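Local coordinates for protein alpha-1,3-glucanase (Paenibacillus glycanilyticus, PDB 6K0P) that hydrolyses the alpha-1,3-linkages of glucan as a family 87 glycoside hydrolase, and here holds nigerose in its catalytic domain, at residues A[28-33]-A[61-66]; A[222-227]-A[252-257]; A[353-358]-A[385-390]. The protein carries 1 engineered substitution. All coordinates share one frame; numbering follows the deposited sequence.

Contact 1. Residues A[28-33]-A[61-66]; sequences SNATNG and GEYVEF
The carboxamide of N32 stands in for a strand backbone: it both accepts from and donates to the main chain of 61-66. OD1 of N32 takes the N-H of Y63 at 2.8 Å, the donor lying in the carbonyl plane. ND2 of N32 gives the second bond to O of G61 at 3.2 Å, nearly straight (169°) although it comes in above that carbonyl's plane. Asparagine suits because one short, flat group carries both functions, and a CG set between backbone N and carbonyl carbon (chi1 63°) comes to 3.4 Å from CE1 of Y63, the amide and ring planes 43° apart. The ring has N of N32 over one face and makes a cation-pi contact with K154. T31 continues the imitation: its OG1 donates to O of Y63 at 2.6 Å and accepts from N of G33 at 2.9 Å, closing an ST turn.

All this happens along one side of strand 63-67, an edge strand of a four-stranded antiparallel sheet in the D1 region, whose family belongs to the galactose-binding-domain-like clan. V64 and F66 pair through their backbones with I155 and I153 of strand 152-156, whereas E65 turns its N-H to O of A30 (2.9 Å). The edge is met by a single bridge, T31 with V64, and by side chains in place of a full partner strand.

N29 lays CB against O of E65, while its ND2 donates to O of A24 and rests near CD2 of F66 at 3.6 Å. Two waters fill in where direct bonds stop. One lies between the carbonyls of S28 and E65; the other accepts from N of A30 and stands 2.7 Å from OE1 of E65, so that the extended glutamate reaches the loop through solvent.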
ATOM      1  N   SER A  28      18.857  17.799   4.620  1.00 17.87           N
ATOM      2  CA  SER A  28      19.611  17.541   5.839  1.00 18.15           C
ATOM      3  C   SER A  28      20.697  16.492   5.661  1.00 16.97           C
ATOM      4  O   SER A  28      21.459  16.254   6.603  1.00 17.32           O
ATOM      5  CB  SER A  28      18.658  17.047   6.932  1.00 22.81           C
ATOM      6  OG  SER A  28      17.880  18.106   7.451  1.00 31.37           O
ATOM      7  N   ASN A  29      20.770  15.835   4.502  1.00 13.78           N
ATOM      8  CA  ASN A  29      21.650  14.688   4.304  1.00 14.26           C
ATOM      9  C   ASN A  29      22.789  15.059   3.363  1.00 13.57           C
ATOM     10  O   ASN A  29      22.573  15.264   2.158  1.00 15.86           O
ATOM     11  CB  ASN A  29      20.874  13.514   3.721  1.00 12.10           C
ATOM     12  CG  ASN A  29      19.891  12.939   4.687  1.00 14.14           C
ATOM     13  OD1 ASN A  29      19.917  13.249   5.885  1.00 12.68           O
ATOM     14  ND2 ASN A  29      19.017  12.078   4.186  1.00 12.97           N
ATOM     15  N   ALA A  30      24.002  15.105   3.896  1.00 13.59           N
ATOM     16  CA  ALA A  30      25.147  15.363   3.038  1.00 13.66           C
ATOM     17  C   ALA A  30      25.304  14.230   2.036  1.00 12.73           C
ATOM     18  O   ALA A  30      25.083  13.053   2.352  1.00 13.10           O
ATOM     19  CB  ALA A  30      26.416  15.499   3.874  1.00 13.62           C
ATOM     20  N   THR A  31      25.665  14.587   0.810  1.00 15.01           N
ATOM     21  CA  THR A  31      25.933  13.581  -0.198  1.00 10.97           C
ATOM     22  C   THR A  31      26.947  14.130  -1.183  1.00 12.60           C
ATOM     23  O   THR A  31      26.987  15.337  -1.446  1.00 16.16           O
ATOM     24  CB  THR A  31      24.647  13.123  -0.916  1.00 11.06           C
ATOM     25  OG1 THR A  31      24.964  12.051  -1.810  1.00 12.61           O
ATOM     26  CG2 THR A  31      24.012  14.265  -1.718  1.00 12.02           C
ATOM     27  N   ASN A  32      27.780  13.236  -1.710  1.00 11.65           N
ATOM     28  CA  ASN A  32      28.583  13.522  -2.890  1.00 11.84           C
ATOM     29  C   ASN A  32      28.063  12.786  -4.116  1.00 15.29           C
ATOM     30  O   ASN A  32      28.775  12.698  -5.119  1.00 17.16           O
ATOM     31  CB  ASN A  32      30.065  13.226  -2.646  1.00 14.11           C
ATOM     32  CG  ASN A  32      30.331  11.767  -2.360  1.00 14.42           C
ATOM     33  OD1 ASN A  32      29.402  10.977  -2.239  1.00 13.32           O
ATOM     34  ND2 ASN A  32      31.602  11.400  -2.251  1.00 16.11           N
ATOM     35  N   GLY A  33      26.847  12.246  -4.050  1.00 11.62           N
ATOM     36  CA  GLY A  33      26.216  11.583  -5.169  1.00 12.44           C
ATOM     37  C   GLY A  33      25.260  12.505  -5.889  1.00 11.40           C
ATOM     38  O   GLY A  33      25.282  13.727  -5.713  1.00 14.05           O
ATOM     39  N   GLY A  61      33.188   5.416  -3.220  1.00 12.82           N
ATOM     40  CA  GLY A  61      33.289   6.528  -2.302  1.00 12.55           C
ATOM     41  C   GLY A  61      32.075   7.430  -2.259  1.00 12.98           C
ATOM     42  O   GLY A  61      32.004   8.303  -1.387  1.00 14.57           O
ATOM     43  N   GLU A  62      31.114   7.256  -3.168  1.00 11.18           N
ATOM     44  CA  GLU A  62      29.902   8.061  -3.114  1.00 10.13           C
ATOM     45  C   GLU A  62      28.992   7.566  -1.996  1.00 11.71           C
ATOM     46  O   GLU A  62      28.881   6.363  -1.747  1.00 11.67           O
ATOM     47  CB  GLU A  62      29.190   8.086  -4.470  1.00 11.70           C
ATOM     48  CG  GLU A  62      29.980   8.919  -5.479  1.00 12.97           C
ATOM     49  CD  GLU A  62      29.256   9.197  -6.777  1.00 16.27           C
ATOM     50  OE1 GLU A  62      28.066   8.843  -6.928  1.00 12.42           O
ATOM     51  OE2 GLU A  62      29.910   9.798  -7.657  1.00 15.25           O
ATOM     52  N   TYR A  63      28.370   8.507  -1.296  1.00 11.43           N
ATOM     53  CA  TYR A  63      27.626   8.186  -0.088  1.00  9.46           C
ATOM     54  C   TYR A  63      26.440   9.128   0.033  1.00 12.10           C
ATOM     55  O   TYR A  63      26.398  10.197  -0.585  1.00 12.19           O
ATOM     56  CB  TYR A  63      28.505   8.354   1.168  1.00 11.68           C
ATOM     57  CG  TYR A  63      28.892   9.796   1.412  1.00 12.56           C
ATOM     58  CD1 TYR A  63      30.023  10.338   0.823  1.00 14.66           C
ATOM     59  CD2 TYR A  63      28.095  10.629   2.183  1.00 12.62           C
ATOM     60  CE1 TYR A  63      30.361  11.674   1.015  1.00 17.03           C
ATOM     61  CE2 TYR A  63      28.423  11.963   2.377  1.00 14.81           C
ATOM     62  CZ  TYR A  63      29.551  12.474   1.783  1.00 15.91           C
ATOM     63  OH  TYR A  63      29.880  13.801   1.984  1.00 19.97           O
ATOM     64  N   VAL A  64      25.493   8.745   0.879  1.00 11.12           N
ATOM     65  CA  VAL A  64      24.503   9.673   1.407  1.00 12.21           C
ATOM     66  C   VAL A  64      24.469   9.481   2.915  1.00 11.90           C
ATOM     67  O   VAL A  64      24.478   8.343   3.398  1.00 12.35           O
ATOM     68  CB  VAL A  64      23.112   9.495   0.760  1.00 15.08           C
ATOM     69  CG1 VAL A  64      22.705   8.029   0.735  1.00 15.51           C
ATOM     70  CG2 VAL A  64      22.076  10.353   1.482  1.00 14.44           C
ATOM     71  N   GLU A  65      24.487  10.587   3.657  1.00 10.50           N
ATOM     72  CA  GLU A  65      24.633  10.551   5.111  1.00 10.19           C
ATOM     73  C   GLU A  65      23.299  10.905   5.754  1.00 11.38           C
ATOM     74  O   GLU A  65      22.829  12.045   5.640  1.00 12.82           O
ATOM     75  CB  GLU A  65      25.710  11.544   5.538  1.00 11.38           C
ATOM     76  CG  GLU A  65      25.991  11.539   7.034  1.00 13.89           C
ATOM     77  CD  GLU A  65      27.080  12.520   7.404  1.00 17.14           C
ATOM     78  OE1 GLU A  65      26.836  13.744   7.315  1.00 17.91           O
ATOM     79  OE2 GLU A  65      28.182  12.067   7.762  1.00 20.10           O
ATOM     80  N   PHE A  66      22.700   9.933   6.448  1.00 12.16           N
ATOM     81  CA  PHE A  66      21.500  10.147   7.241  1.00 11.62           C
ATOM     82  C   PHE A  66      21.891  10.461   8.680  1.00 11.06           C
ATOM     83  O   PHE A  66      22.991  10.141   9.134  1.00 13.09           O
ATOM     84  CB  PHE A  66      20.635   8.881   7.271  1.00 11.76           C
ATOM     85  CG  PHE A  66      20.100   8.453   5.933  1.00 10.12           C
ATOM     86  CD1 PHE A  66      20.865   7.680   5.082  1.00 12.56           C
ATOM     87  CD2 PHE A  66      18.810   8.791   5.547  1.00 11.22           C
ATOM     88  CE1 PHE A  66      20.372   7.270   3.851  1.00 11.27           C
ATOM     89  CE2 PHE A  66      18.312   8.383   4.325  1.00 10.91           C
ATOM     90  CZ  PHE A  66      19.091   7.619   3.479  1.00 11.12           C
TER
HETATM   91  O   HOH W   1      22.308  13.744   7.763  1.00 13.81           O
HETATM   92  O   HOH W   2      24.580  15.018   6.690  1.00 16.47           O

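Contact 2. Residues A[222-227]-A[252-257]; sequences NSKIFL and NTDVGF
Neighbouring coils of a parallel beta-helix meet where K224 and I225 pair with G256 and F257. The backbones run in the same direction, and G256 is gripped at both ends: its N donates to O of S223 at 3.1 Å, and its O receives N of I225 at 2.7 Å. Its backbone angles would press any side chain against the preceding carbonyl, which calls for glycine; a CB here would also crowd NZ of K224. The lysine chain bends at chi2 (-75°), and this turn carries CE past O of V255 and lets NZ donate to O of F257 at 3.1 Å, from above the carbonyl plane.

Such rung-on-rung pairing fits the pectate-lyase-like clan of the D2 region, and the next coil takes part as well: NZ of K224 forms a salt bridge with D289 and a hydrogen bond to O of K286, a residue that lines a glycan pocket. A long, charged chain is therefore well suited to spanning from one coil to the one after its neighbour. D254 adds its charge from the side, OD1 standing 4.2 Å from NZ of K224, beyond a salt bridge, while it accepts from N of G285.

On the face away from K224, apolar side chains pack together. I225 and F257 lie side by side and point the same way, CG2 of the isoleucine 3.8 Å from CE1 of the ring. L227 brings CD2 to CD1 of F257 at 4.2 Å, and helix 196-204 covers both aliphatic side chains through L200. V255, ahead of the strand, packs CG1 against N of S223 at 3.4 Å.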
ATOM      1  N   ASN A 222       6.408 -24.196   2.438  1.00 13.52           N
ATOM      2  CA  ASN A 222       6.325 -24.669   1.061  1.00 12.23           C
ATOM      3  C   ASN A 222       4.930 -25.162   0.711  1.00 13.78           C
ATOM      4  O   ASN A 222       4.750 -25.862  -0.291  1.00 16.62           O
ATOM      5  CB  ASN A 222       7.388 -25.728   0.760  1.00 15.78           C
ATOM      6  CG  ASN A 222       7.215 -26.992   1.577  1.00 21.34           C
ATOM      7  OD1 ASN A 222       6.183 -27.209   2.209  1.00 21.73           O
ATOM      8  ND2 ASN A 222       8.239 -27.837   1.569  1.00 26.03           N
ATOM      9  N   SER A 223       3.940 -24.802   1.518  1.00 12.40           N
ATOM     10  CA  SER A 223       2.579 -25.257   1.308  1.00 12.76           C
ATOM     11  C   SER A 223       1.640 -24.242   1.925  1.00 11.82           C
ATOM     12  O   SER A 223       2.060 -23.329   2.643  1.00 12.58           O
ATOM     13  CB  SER A 223       2.363 -26.606   1.979  1.00 14.84           C
ATOM     14  OG  SER A 223       2.469 -26.456   3.390  1.00 15.19           O
ATOM     15  N   LYS A 224       0.356 -24.417   1.643  1.00 11.64           N
ATOM     16  CA  LYS A 224      -0.689 -23.751   2.406  1.00 10.62           C
ATOM     17  C   LYS A 224      -0.926 -24.540   3.686  1.00 13.46           C
ATOM     18  O   LYS A 224      -1.212 -25.743   3.649  1.00 15.51           O
ATOM     19  CB  LYS A 224      -1.954 -23.654   1.559  1.00 13.30           C
ATOM     20  CG  LYS A 224      -1.996 -22.400   0.732  1.00 15.60           C
ATOM     21  CD  LYS A 224      -2.324 -21.199   1.620  1.00 13.82           C
ATOM     22  CE  LYS A 224      -1.866 -19.919   0.959  1.00 14.21           C
ATOM     23  NZ  LYS A 224      -2.477 -18.765   1.658  1.00 16.24           N
ATOM     24  N   ILE A 225      -0.775 -23.870   4.819  1.00 11.12           N
ATOM     25  CA  ILE A 225      -0.886 -24.493   6.130  1.00 10.53           C
ATOM     26  C   ILE A 225      -2.298 -24.255   6.644  1.00 12.13           C
ATOM     27  O   ILE A 225      -2.706 -23.106   6.871  1.00 11.93           O
ATOM     28  CB  ILE A 225       0.181 -23.939   7.084  1.00 12.39           C
ATOM     29  CG1 ILE A 225       1.567 -24.359   6.592  1.00 14.96           C
ATOM     30  CG2 ILE A 225      -0.044 -24.466   8.483  1.00 13.28           C
ATOM     31  CD1 ILE A 225       2.704 -23.566   7.199  1.00 18.29           C
ATOM     32  N   PHE A 226      -3.054 -25.342   6.828  1.00 12.22           N
ATOM     33  CA  PHE A 226      -4.466 -25.241   7.169  1.00 13.17           C
ATOM     34  C   PHE A 226      -4.669 -25.207   8.676  1.00 14.86           C
ATOM     35  O   PHE A 226      -4.083 -26.011   9.419  1.00 14.82           O
ATOM     36  CB  PHE A 226      -5.266 -26.375   6.522  1.00 14.50           C
ATOM     37  CG  PHE A 226      -5.548 -26.120   5.078  1.00 12.26           C
ATOM     38  CD1 PHE A 226      -4.600 -26.422   4.117  1.00 12.56           C
ATOM     39  CD2 PHE A 226      -6.725 -25.496   4.687  1.00 13.69           C
ATOM     40  CE1 PHE A 226      -4.830 -26.147   2.778  1.00 14.59           C
ATOM     41  CE2 PHE A 226      -6.968 -25.224   3.359  1.00 14.45           C
ATOM     42  CZ  PHE A 226      -6.014 -25.537   2.396  1.00 12.79           C
ATOM     43  N   LEU A 227      -5.492 -24.263   9.120  1.00 12.35           N
ATOM     44  CA  LEU A 227      -5.866 -24.133  10.519  1.00 10.39           C
ATOM     45  C   LEU A 227      -7.301 -24.613  10.633  1.00 12.75           C
ATOM     46  O   LEU A 227      -8.187 -24.110   9.930  1.00 13.86           O
ATOM     47  CB  LEU A 227      -5.743 -22.685  11.002  1.00 11.85           C
ATOM     48  CG  LEU A 227      -4.376 -22.020  10.804  1.00 15.50           C
ATOM     49  CD1 LEU A 227      -4.314 -20.695  11.587  1.00 15.22           C
ATOM     50  CD2 LEU A 227      -3.262 -22.950  11.227  1.00 17.47           C
ATOM     51  N   ASN A 252       6.636 -17.907  -7.348  1.00  9.94           N
ATOM     52  CA  ASN A 252       5.174 -17.812  -7.378  1.00  9.56           C
ATOM     53  C   ASN A 252       4.486 -19.029  -6.769  1.00 11.59           C
ATOM     54  O   ASN A 252       3.495 -19.512  -7.314  1.00 13.38           O
ATOM     55  CB  ASN A 252       4.649 -17.584  -8.803  1.00 12.92           C
ATOM     56  CG  ASN A 252       5.287 -16.389  -9.491  1.00 13.31           C
ATOM     57  OD1 ASN A 252       5.832 -15.495  -8.849  1.00 13.72           O
ATOM     58  ND2 ASN A 252       5.218 -16.370 -10.814  1.00 15.99           N
ATOM     59  N   THR A 253       4.983 -19.526  -5.634  1.00 11.22           N
ATOM     60  CA  THR A 253       4.372 -20.656  -4.933  0.52 13.21           C
ATOM     61  C   THR A 253       3.318 -20.137  -3.957  1.00 12.68           C
ATOM     62  O   THR A 253       3.606 -19.229  -3.171  1.00 12.03           O
ATOM     63  CB  THR A 253       5.431 -21.432  -4.141  0.52 12.28           C
ATOM     64  OG1 THR A 253       6.664 -21.486  -4.871  0.52 15.81           O
ATOM     65  CG2 THR A 253       4.955 -22.857  -3.874  0.52 14.71           C
ATOM     66  N   ASP A 254       2.123 -20.721  -3.993  1.00 12.17           N
ATOM     67  CA  ASP A 254       0.996 -20.304  -3.158  1.00 12.30           C
ATOM     68  C   ASP A 254       1.174 -20.957  -1.797  1.00 16.25           C
ATOM     69  O   ASP A 254       0.837 -22.129  -1.609  1.00 17.29           O
ATOM     70  CB  ASP A 254      -0.299 -20.755  -3.822  1.00 11.60           C
ATOM     71  CG  ASP A 254      -1.553 -20.181  -3.168  1.00 13.86           C
ATOM     72  OD1 ASP A 254      -1.472 -19.178  -2.421  1.00 12.86           O
ATOM     73  OD2 ASP A 254      -2.643 -20.752  -3.429  1.00 14.04           O
ATOM     74  N   VAL A 255       1.738 -20.212  -0.847  1.00 11.82           N
ATOM     75  CA  VAL A 255       2.083 -20.741   0.462  1.00 12.79           C
ATOM     76  C   VAL A 255       1.594 -19.766   1.520  1.00 11.69           C
ATOM     77  O   VAL A 255       1.270 -18.612   1.231  1.00 13.13           O
ATOM     78  CB  VAL A 255       3.599 -21.012   0.607  1.00 14.61           C
ATOM     79  CG1 VAL A 255       4.049 -22.006  -0.461  1.00 15.85           C
ATOM     80  CG2 VAL A 255       4.387 -19.708   0.507  1.00 15.79           C
ATOM     81  N   GLY A 256       1.505 -20.253   2.756  1.00 12.17           N
ATOM     82  CA  GLY A 256       1.038 -19.417   3.841  1.00 12.14           C
ATOM     83  C   GLY A 256       0.039 -20.163   4.691  1.00 11.59           C
ATOM     84  O   GLY A 256       0.226 -21.354   4.948  1.00 12.93           O
ATOM     85  N   PHE A 257      -1.019 -19.484   5.123  1.00 11.07           N
ATOM     86  CA  PHE A 257      -2.041 -20.088   5.967  1.00 11.11           C
ATOM     87  C   PHE A 257      -3.394 -20.037   5.279  1.00 13.11           C
ATOM     88  O   PHE A 257      -3.676 -19.145   4.474  1.00 13.34           O
ATOM     89  CB  PHE A 257      -2.137 -19.378   7.325  1.00 13.39           C
ATOM     90  CG  PHE A 257      -0.904 -19.542   8.168  1.00 11.55           C
ATOM     91  CD1 PHE A 257      -0.660 -20.721   8.850  1.00 13.55           C
ATOM     92  CD2 PHE A 257       0.032 -18.521   8.240  1.00 13.13           C
ATOM     93  CE1 PHE A 257       0.492 -20.877   9.601  1.00 13.69           C
ATOM     94  CE2 PHE A 257       1.175 -18.667   8.995  1.00 14.21           C
ATOM     95  CZ  PHE A 257       1.409 -19.844   9.677  1.00 12.80           C
TER

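Contact 3. Residues A[353-358]-A[385-390]; sequences GDDSFA and RAAAFA. With ACY (acetic acid), chain K.
This buried contact joins two successive coils of the beta-helix in parallel register, F357 beside F389 and A358 beside A390, close to a bound glucose. N of A390 donates to O of F357 at 3.0 Å. The two phenylalanines lie side by side, rim to rim, planes 14° apart, CD2 of F357 touching CE1 of F389 at 3.6 Å. Just before the strands, D355 accepts N of A387 on OD1 (2.9 Å), nearly along the C-O axis, and turns OD2 to the hydroxyl of Y392. Small residues suit this spot: CB of A386 sits 3.3 Å from OD1 of both D354 and D355.

R385 extends from CG to NE and grips an acetate, probably from the crystallisation liquor, at its guanidinium edge, NE to OXT at 2.8 Å and NH2 to O at 3.0 Å, while NH1 reaches the carbonyls of G118 and L120 in the D1 region. A leucine here would probably deprive those carbonyls and the acetate of this guanidinium donor. D354 is held by its salt bridge to R280 of a glycan pocket and by N of D355 donating to OD1; with OD2 well out of its guanidinium plane, R385 adds only nearby positive charge.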
ATOM      1  N   GLY A 353       0.861  -3.734  -5.250  1.00  9.01           N
ATOM      2  CA  GLY A 353       0.772  -3.841  -6.697  1.00  9.82           C
ATOM      3  C   GLY A 353      -0.621  -3.573  -7.240  1.00 10.15           C
ATOM      4  O   GLY A 353      -0.880  -3.702  -8.444  1.00 11.00           O
ATOM      5  N   ASP A 354      -1.532  -3.232  -6.337  1.00  9.64           N
ATOM      6  CA  ASP A 354      -2.890  -2.773  -6.639  1.00  9.91           C
ATOM      7  C   ASP A 354      -3.345  -2.023  -5.389  1.00  9.50           C
ATOM      8  O   ASP A 354      -2.519  -1.714  -4.521  1.00 10.22           O
ATOM      9  CB  ASP A 354      -3.779  -3.958  -7.037  1.00 11.07           C
ATOM     10  CG  ASP A 354      -4.895  -3.567  -7.997  1.00 12.41           C
ATOM     11  OD1 ASP A 354      -5.772  -2.754  -7.622  1.00 13.82           O
ATOM     12  OD2 ASP A 354      -4.912  -4.088  -9.131  1.00 15.23           O
ATOM     13  N   ASP A 355      -4.646  -1.718  -5.289  1.00 10.62           N
ATOM     14  CA  ASP A 355      -5.170  -0.934  -4.168  1.00  9.68           C
ATOM     15  C   ASP A 355      -4.562  -1.415  -2.857  1.00 10.71           C
ATOM     16  O   ASP A 355      -4.659  -2.595  -2.515  1.00 10.82           O
ATOM     17  CB  ASP A 355      -6.693  -1.102  -4.081  1.00 10.59           C
ATOM     18  CG  ASP A 355      -7.450  -0.474  -5.240  1.00 11.13           C
ATOM     19  OD1 ASP A 355      -7.016   0.553  -5.806  1.00 10.64           O
ATOM     20  OD2 ASP A 355      -8.533  -1.019  -5.560  1.00 12.97           O
ATOM     21  N   SER A 356      -3.933  -0.512  -2.101  1.00 10.26           N
ATOM     22  CA  SER A 356      -3.234  -0.978  -0.900  1.00  8.84           C
ATOM     23  C   SER A 356      -4.220  -1.481   0.146  1.00 10.44           C
ATOM     24  O   SER A 356      -4.073  -2.593   0.670  1.00 10.93           O
ATOM     25  CB  SER A 356      -2.360   0.121  -0.307  1.00  9.70           C
ATOM     26  OG  SER A 356      -1.347   0.524  -1.222  1.00 10.63           O
ATOM     27  N   PHE A 357      -5.233  -0.674   0.459  1.00  8.95           N
ATOM     28  CA  PHE A 357      -6.306  -1.047   1.376  1.00 10.81           C
ATOM     29  C   PHE A 357      -7.605  -0.794   0.641  1.00  9.05           C
ATOM     30  O   PHE A 357      -7.843   0.327   0.179  1.00 10.66           O
ATOM     31  CB  PHE A 357      -6.251  -0.196   2.648  1.00 10.38           C
ATOM     32  CG  PHE A 357      -5.000  -0.394   3.457  1.00 10.83           C
ATOM     33  CD1 PHE A 357      -4.862  -1.492   4.295  1.00 10.77           C
ATOM     34  CD2 PHE A 357      -3.965   0.517   3.371  1.00 10.54           C
ATOM     35  CE1 PHE A 357      -3.701  -1.674   5.046  1.00 10.84           C
ATOM     36  CE2 PHE A 357      -2.804   0.336   4.113  1.00 10.76           C
ATOM     37  CZ  PHE A 357      -2.674  -0.759   4.947  1.00 10.50           C
ATOM     38  N   ALA A 358      -8.440  -1.822   0.528  1.00  9.49           N
ATOM     39  CA  ALA A 358      -9.637  -1.729  -0.297  1.00  9.36           C
ATOM     40  C   ALA A 358     -10.821  -2.384   0.400  1.00  9.76           C
ATOM     41  O   ALA A 358     -10.666  -3.289   1.230  1.00 10.82           O
ATOM     42  CB  ALA A 358      -9.431  -2.376  -1.670  1.00 11.29           C
ATOM     43  N   ARG A 385       0.517   0.420  -8.521  1.00  9.71           N
ATOM     44  CA  ARG A 385      -0.582   0.463  -9.473  1.00  9.70           C
ATOM     45  C   ARG A 385      -1.848   0.640  -8.654  1.00 10.09           C
ATOM     46  O   ARG A 385      -1.936   0.106  -7.547  1.00 11.09           O
ATOM     47  CB  ARG A 385      -0.655  -0.847 -10.278  1.00 10.82           C
ATOM     48  CG  ARG A 385      -1.871  -0.945 -11.177  1.00 11.76           C
ATOM     49  CD  ARG A 385      -1.959  -2.314 -11.804  1.00 17.47           C
ATOM     50  NE  ARG A 385      -3.205  -2.461 -12.546  1.00 16.93           N
ATOM     51  CZ  ARG A 385      -3.372  -3.339 -13.520  1.00 17.06           C
ATOM     52  NH1 ARG A 385      -2.371  -4.149 -13.856  1.00 15.78           N
ATOM     53  NH2 ARG A 385      -4.538  -3.404 -14.154  1.00 15.77           N
ATOM     54  N   ALA A 386      -2.810   1.404  -9.188  1.00 11.18           N
ATOM     55  CA  ALA A 386      -4.096   1.654  -8.531  1.00 10.59           C
ATOM     56  C   ALA A 386      -3.948   2.562  -7.307  1.00  9.71           C
ATOM     57  O   ALA A 386      -3.004   3.358  -7.242  1.00 10.41           O
ATOM     58  CB  ALA A 386      -4.874   0.356  -8.265  1.00 11.61           C
ATOM     59  N   ALA A 387      -4.885   2.511  -6.361  1.00  9.04           N
ATOM     60  CA  ALA A 387      -4.992   3.577  -5.371  1.00 10.90           C
ATOM     61  C   ALA A 387      -4.405   3.170  -4.023  1.00 11.55           C
ATOM     62  O   ALA A 387      -4.279   1.986  -3.702  1.00 11.56           O
ATOM     63  CB  ALA A 387      -6.458   4.005  -5.191  1.00 11.92           C
ATOM     64  N   ALA A 388      -4.054   4.177  -3.217  1.00  9.33           N
ATOM     65  CA  ALA A 388      -3.666   3.898  -1.836  1.00  9.04           C
ATOM     66  C   ALA A 388      -4.842   3.338  -1.040  1.00 10.85           C
ATOM     67  O   ALA A 388      -4.692   2.374  -0.280  1.00 11.14           O
ATOM     68  CB  ALA A 388      -3.098   5.163  -1.185  1.00 11.52           C
ATOM     69  N   PHE A 389      -6.023   3.927  -1.209  1.00 10.45           N
ATOM     70  CA  PHE A 389      -7.229   3.516  -0.504  1.00  9.88           C
ATOM     71  C   PHE A 389      -8.364   3.491  -1.515  1.00  9.89           C
ATOM     72  O   PHE A 389      -8.489   4.409  -2.324  1.00 10.55           O
ATOM     73  CB  PHE A 389      -7.559   4.510   0.629  1.00 10.84           C
ATOM     74  CG  PHE A 389      -6.429   4.709   1.590  1.00  9.91           C
ATOM     75  CD1 PHE A 389      -6.215   3.800   2.621  1.00 11.14           C
ATOM     76  CD2 PHE A 389      -5.557   5.784   1.449  1.00 10.28           C
ATOM     77  CE1 PHE A 389      -5.152   3.962   3.491  1.00 11.71           C
ATOM     78  CE2 PHE A 389      -4.495   5.953   2.323  1.00 10.53           C
ATOM     79  CZ  PHE A 389      -4.299   5.042   3.350  1.00 11.82           C
ATOM     80  N   ALA A 390      -9.186   2.443  -1.480  1.00 10.38           N
ATOM     81  CA  ALA A 390     -10.260   2.328  -2.456  1.00 10.76           C
ATOM     82  C   ALA A 390     -11.502   1.755  -1.801  1.00 10.45           C
ATOM     83  O   ALA A 390     -11.436   0.726  -1.118  1.00 10.59           O
ATOM     84  CB  ALA A 390      -9.845   1.451  -3.643  1.00 10.73           C
TER
HETATM   85  C   ACY K2013      -6.329  -0.781 -12.394  1.00 17.27           C
HETATM   86  O   ACY K2013      -6.759  -1.828 -13.008  1.00 20.84           O
HETATM   87  OXT ACY K2013      -5.180  -0.594 -12.024  1.00 16.83           O
HETATM   88  CH3 ACY K2013      -7.414   0.263 -12.163  1.00 22.34           C

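Contacts 2 and 3 belong to one parallel beta-helix, their centres 24 Å apart and their nearest atoms about 13 Å, whereas contact 1 lies in the D1 region, its centre 33 Å from that of contact 3 and 42 Å from that of contact 2. The D354 side chain in contact 3 is about 6 Å from a bound glucose and that of D254 in contact 2 about 10 Å from one. One pocket concerns both, since K286, whose backbone O accepts from NZ of K224, and R280, salt-bridged to D354, line it together. Contact 1 is peripheral to this; its F66 side chain lies about 8 Å from the calcium held by E23, E25 and D168, among others.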